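Long-range contacts in cellulose binding protein (PDB 4JS7), which forms the C-terminal, expansin-like part of CelA, a probable endoglucanase that cleaves internal beta-1,4-glucosidic bonds of cellulose: residues S118-A123 with L184-G189; Q144-T149 with V157-I162. The protein carries 1 engineered substitution. All coordinates share one frame; numbering follows the deposited sequence.

Interaction 1. Residues S118-A123 with L184-G189; sequences SSRWWA and LRMAPG. With SO4 (sulfate ion), chain B.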
# COMPACT_ATOMS: atom_id res chain seq x y z
N SER A 118 1.44 -19.49 3.20
CA SER A 118 2.85 -19.42 2.86
C SER A 118 3.65 -20.54 3.52
O SER A 118 3.27 -21.08 4.56
CB SER A 118 3.45 -18.07 3.28
OG SER A 118 2.89 -17.00 2.53
N SER A 119 4.76 -20.90 2.88
CA SER A 119 5.72 -21.84 3.42
C SER A 119 7.03 -21.64 2.66
O SER A 119 7.11 -20.76 1.81
CB SER A 119 5.23 -23.28 3.26
OG SER A 119 5.21 -23.67 1.90
N ARG A 120 8.03 -22.46 2.94
CA ARG A 120 9.33 -22.30 2.28
C ARG A 120 9.23 -22.60 0.80
O ARG A 120 10.01 -22.09 0.00
CB ARG A 120 10.39 -23.22 2.90
CG ARG A 120 10.43 -23.21 4.42
CD ARG A 120 9.95 -21.90 5.01
NE ARG A 120 10.47 -21.69 6.36
CZ ARG A 120 11.54 -20.95 6.64
NH1 ARG A 120 12.23 -20.34 5.68
NH2 ARG A 120 11.93 -20.82 7.90
N TRP A 121 8.27 -23.45 0.43
CA TRP A 121 8.11 -23.85 -0.96
C TRP A 121 7.48 -22.74 -1.80
O TRP A 121 7.76 -22.61 -2.99
CB TRP A 121 7.28 -25.14 -1.04
CG TRP A 121 7.99 -26.32 -0.44
CD1 TRP A 121 8.92 -27.11 -1.05
CD2 TRP A 121 7.84 -26.82 0.89
NE1 TRP A 121 9.36 -28.08 -0.18
CE2 TRP A 121 8.71 -27.93 1.02
CE3 TRP A 121 7.06 -26.45 1.99
CZ2 TRP A 121 8.82 -28.66 2.20
CZ3 TRP A 121 7.17 -27.18 3.16
CH2 TRP A 121 8.04 -28.28 3.25
N TRP A 122 6.63 -21.93 -1.17
CA TRP A 122 5.98 -20.82 -1.84
C TRP A 122 5.38 -19.89 -0.79
O TRP A 122 4.67 -20.34 0.11
CB TRP A 122 4.89 -21.32 -2.79
CG TRP A 122 4.25 -20.22 -3.59
CD1 TRP A 122 4.69 -19.71 -4.78
CD2 TRP A 122 3.05 -19.51 -3.27
NE1 TRP A 122 3.84 -18.73 -5.21
CE2 TRP A 122 2.82 -18.58 -4.31
CE3 TRP A 122 2.14 -19.57 -2.20
CZ2 TRP A 122 1.73 -17.72 -4.31
CZ3 TRP A 122 1.06 -18.70 -2.21
CH2 TRP A 122 0.86 -17.79 -3.26
N ALA A 123 5.67 -18.60 -0.91
CA ALA A 123 5.20 -17.64 0.08
C ALA A 123 4.81 -16.32 -0.56
O ALA A 123 5.27 -15.98 -1.65
CB ALA A 123 6.27 -17.41 1.14
N LEU A 184 13.50 -12.29 9.82
CA LEU A 184 12.05 -12.43 9.67
C LEU A 184 11.64 -13.90 9.73
O LEU A 184 12.38 -14.78 9.29
CB LEU A 184 11.59 -11.80 8.36
CG LEU A 184 11.65 -10.28 8.31
CD1 LEU A 184 11.44 -9.78 6.89
CD2 LEU A 184 10.62 -9.67 9.25
N ARG A 185 10.45 -14.17 10.26
CA ARG A 185 9.97 -15.53 10.43
C ARG A 185 8.90 -15.90 9.41
O ARG A 185 8.14 -15.04 8.95
CB ARG A 185 9.41 -15.72 11.84
CG ARG A 185 10.46 -15.71 12.92
CD ARG A 185 9.85 -15.62 14.31
NE ARG A 185 9.46 -14.25 14.64
CZ ARG A 185 8.21 -13.82 14.79
NH1 ARG A 185 7.99 -12.54 15.09
NH2 ARG A 185 7.17 -14.64 14.64
N MET A 186 8.84 -17.18 9.08
CA MET A 186 7.79 -17.71 8.22
C MET A 186 6.52 -17.85 9.06
O MET A 186 6.15 -18.95 9.48
CB MET A 186 8.21 -19.08 7.66
CG MET A 186 7.16 -19.76 6.78
SD MET A 186 6.62 -18.76 5.38
CE MET A 186 8.19 -18.35 4.63
N ALA A 187 5.85 -16.72 9.30
CA ALA A 187 4.74 -16.67 10.25
C ALA A 187 3.53 -15.98 9.62
O ALA A 187 3.31 -14.79 9.84
CB ALA A 187 5.17 -15.93 11.51
N PRO A 188 2.74 -16.74 8.85
CA PRO A 188 1.55 -16.24 8.16
C PRO A 188 0.64 -15.43 9.08
O PRO A 188 0.35 -15.85 10.20
CB PRO A 188 0.84 -17.53 7.73
CG PRO A 188 1.94 -18.52 7.56
CD PRO A 188 2.96 -18.18 8.61
N GLY A 189 0.21 -14.26 8.61
CA GLY A 189 -0.76 -13.45 9.33
C GLY A 189 -0.15 -12.45 10.29
O GLY A 189 -0.78 -11.45 10.63
S SO4 B . 12.95 -30.39 0.07
O1 SO4 B . 12.46 -30.38 1.45
O2 SO4 B . 13.40 -31.74 -0.27
O3 SO4 B . 11.87 -29.97 -0.83
O4 SO4 B . 14.08 -29.48 -0.07
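A chi1 of 178° swings the M186 chain away from its own N, and bends at both chi2 and chi3 then lay its thioether against the 118-123 loop. SD rests on the backbone of S119, 3.8 Å from S119 CA, and 3.9 Å from S118 CB. The methyl CE ends 4.1 Å from the CB of buried A123. R120, bent at chi2, runs past M186 in the opposite direction and turns a face of its guanidinium to the methionine stem: M186 CB lies 3.5 Å above that plane, offset toward the rim. The guanidinium is held from elsewhere, since its NH2 bonds G165 O. In the expansin C-terminal domain, an immunoglobulin-like beta sandwich, 118-123 is a loop before strand 124-128, while 184-189 starts on the last residue of strand 178-184 and runs on as a loop, with M186 the centre of an inverse gamma turn. The first loop closes on itself through S119 N to W122 O, at 2.8 Å. From this turn W121 and W122 stand exposed, consistent with the aromatic surface by which bacterial expansins bind cellulose. At the edge of its indole, W121 NE1 donates a nearly straight bond of 3.2 Å (167°) to O3 of a sulfate, probably from the crystallisation liquor.

Interaction 2. Residues Q144-T149 with V157-I162; sequences QWLPLT and VTPSPI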
# COMPACT_ATOMS: atom_id res chain seq x y z
N GLN A 144 22.98 -14.87 -3.16
CA GLN A 144 22.14 -14.26 -4.18
C GLN A 144 20.85 -13.68 -3.59
O GLN A 144 20.61 -13.76 -2.39
CB GLN A 144 21.80 -15.28 -5.26
CG GLN A 144 23.02 -15.83 -6.00
CD GLN A 144 23.90 -14.74 -6.58
OE1 GLN A 144 25.12 -14.77 -6.42
NE2 GLN A 144 23.29 -13.78 -7.27
N TRP A 145 20.04 -13.09 -4.47
CA TRP A 145 18.74 -12.58 -4.09
C TRP A 145 17.67 -13.18 -5.00
O TRP A 145 17.77 -13.10 -6.23
CB TRP A 145 18.71 -11.05 -4.18
CG TRP A 145 19.59 -10.37 -3.18
CD1 TRP A 145 20.82 -9.83 -3.41
CD2 TRP A 145 19.31 -10.15 -1.80
NE1 TRP A 145 21.32 -9.28 -2.26
CE2 TRP A 145 20.42 -9.47 -1.25
CE3 TRP A 145 18.23 -10.46 -0.96
CZ2 TRP A 145 20.47 -9.09 0.09
CZ3 TRP A 145 18.29 -10.09 0.37
CH2 TRP A 145 19.40 -9.41 0.88
N LEU A 146 16.66 -13.79 -4.40
CA LEU A 146 15.55 -14.36 -5.15
C LEU A 146 14.45 -13.31 -5.33
O LEU A 146 13.83 -12.89 -4.35
CB LEU A 146 14.99 -15.57 -4.41
CG LEU A 146 13.86 -16.30 -5.14
CD1 LEU A 146 14.41 -17.13 -6.29
CD2 LEU A 146 13.07 -17.17 -4.17
N PRO A 147 14.20 -12.90 -6.58
CA PRO A 147 13.19 -11.86 -6.85
C PRO A 147 11.76 -12.38 -6.77
O PRO A 147 11.42 -13.38 -7.40
CB PRO A 147 13.53 -11.43 -8.28
CG PRO A 147 14.11 -12.65 -8.91
CD PRO A 147 14.86 -13.36 -7.81
N LEU A 148 10.92 -11.70 -5.99
CA LEU A 148 9.50 -12.02 -5.91
C LEU A 148 8.74 -11.23 -6.97
O LEU A 148 9.25 -10.24 -7.49
CB LEU A 148 8.94 -11.70 -4.53
CG LEU A 148 9.29 -12.67 -3.40
CD1 LEU A 148 10.79 -12.66 -3.10
CD2 LEU A 148 8.48 -12.35 -2.16
N THR A 149 7.52 -11.66 -7.27
CA THR A 149 6.71 -11.02 -8.29
C THR A 149 5.51 -10.32 -7.66
O THR A 149 4.91 -10.83 -6.72
CB THR A 149 6.21 -12.04 -9.32
OG1 THR A 149 5.50 -13.09 -8.65
CG2 THR A 149 7.37 -12.64 -10.09
N VAL A 157 5.02 -12.49 -4.36
CA VAL A 157 5.13 -13.94 -4.21
C VAL A 157 6.41 -14.52 -4.79
O VAL A 157 6.97 -14.00 -5.75
CB VAL A 157 3.92 -14.67 -4.84
CG1 VAL A 157 2.66 -14.35 -4.06
CG2 VAL A 157 3.77 -14.28 -6.30
N THR A 158 6.86 -15.63 -4.21
CA THR A 158 8.11 -16.27 -4.60
C THR A 158 7.93 -17.13 -5.85
O THR A 158 6.90 -17.78 -6.02
CB THR A 158 8.64 -17.15 -3.46
OG1 THR A 158 7.65 -18.12 -3.10
CG2 THR A 158 8.98 -16.31 -2.24
N PRO A 159 8.95 -17.14 -6.73
CA PRO A 159 8.90 -17.92 -7.97
C PRO A 159 9.51 -19.31 -7.80
O PRO A 159 9.47 -20.12 -8.72
CB PRO A 159 9.75 -17.09 -8.91
CG PRO A 159 10.82 -16.53 -8.02
CD PRO A 159 10.19 -16.35 -6.65
N SER A 160 10.08 -19.57 -6.63
CA SER A 160 10.75 -20.84 -6.35
C SER A 160 11.07 -20.90 -4.86
O SER A 160 11.03 -19.87 -4.18
CB SER A 160 12.02 -20.98 -7.18
OG SER A 160 12.88 -19.88 -6.97
N PRO A 161 11.40 -22.09 -4.34
CA PRO A 161 11.55 -22.25 -2.89
C PRO A 161 12.64 -21.37 -2.29
O PRO A 161 13.58 -20.97 -2.98
CB PRO A 161 11.91 -23.74 -2.74
CG PRO A 161 11.41 -24.39 -3.99
CD PRO A 161 11.60 -23.36 -5.06
N ILE A 162 12.49 -21.05 -1.01
CA ILE A 162 13.49 -20.29 -0.28
C ILE A 162 14.06 -21.14 0.85
O ILE A 162 13.43 -22.12 1.27
CB ILE A 162 12.92 -18.99 0.29
CG1 ILE A 162 11.85 -19.29 1.34
CG2 ILE A 162 12.32 -18.14 -0.83
CD1 ILE A 162 11.98 -18.44 2.58
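L146 is the first residue of 144-149 to meet 157-162, and its isobutyl group makes most of the apolar contact. With chi1 at -177° the branch lies opposite its N, and the two methyls part from there. CD1 goes to the S160 hydroxyl, close at 3.2 Å to OG, while CD2 passes near P159 CD and meets I162 CG2 at 3.6 Å, the L146 and I162 side chains crossing at about a right angle. P147 takes part through its carbonyl: its O sits 3.3 Å from P159 CG and equally near CD of the same ring. L148 runs beside T158, both side chains pointing the same way, with L148 CG 3.8 Å from T158 CG2. The hydroxyl of T158 is engaged elsewhere, with A123 N. The L148 backbone also bonds V137 of strand 134-141. At T149 the backbones pair with V157: T149 N reaches V157 O at 2.8 Å (164°), and V157 N returns a bond of 2.9 Å to T149 O. On the sheet face that both side chains share, T149 OG1 comes within 3.2 Å of V157 CG2. After V157 the segment runs as a loop, its T158 and I162 backbones bonded to A123 and R120, while P159 and P161 have no N-H to offer. Such a hydrogen-bonded antiparallel pair, its strands joined by a short connection, is a beta hairpin, here within the larger sheet of the immunoglobulin-like expansin C-terminal domain.

Overall arrangement
Both contacts lie at the surface of the same expansin C-terminal domain, with centres about 12 Å apart, yet they differ in kind. Interaction 1 is van der Waals packing with no hydrogen bond across it, and buries 239 Å²; interaction 2 buries 394 Å² and adds a pair of backbone hydrogen bonds at the end of a strand. Segment 118-123 ties them together. Its R120 O probably accepts a hydrogen bond from I162 N at 2.9 Å, and W122 CZ2 packs on V157 CG1 at 3.5 Å. L167 of strand 167-173 is shared as well, touched by R120 and M186 from interaction 1 and by I162 from interaction 2.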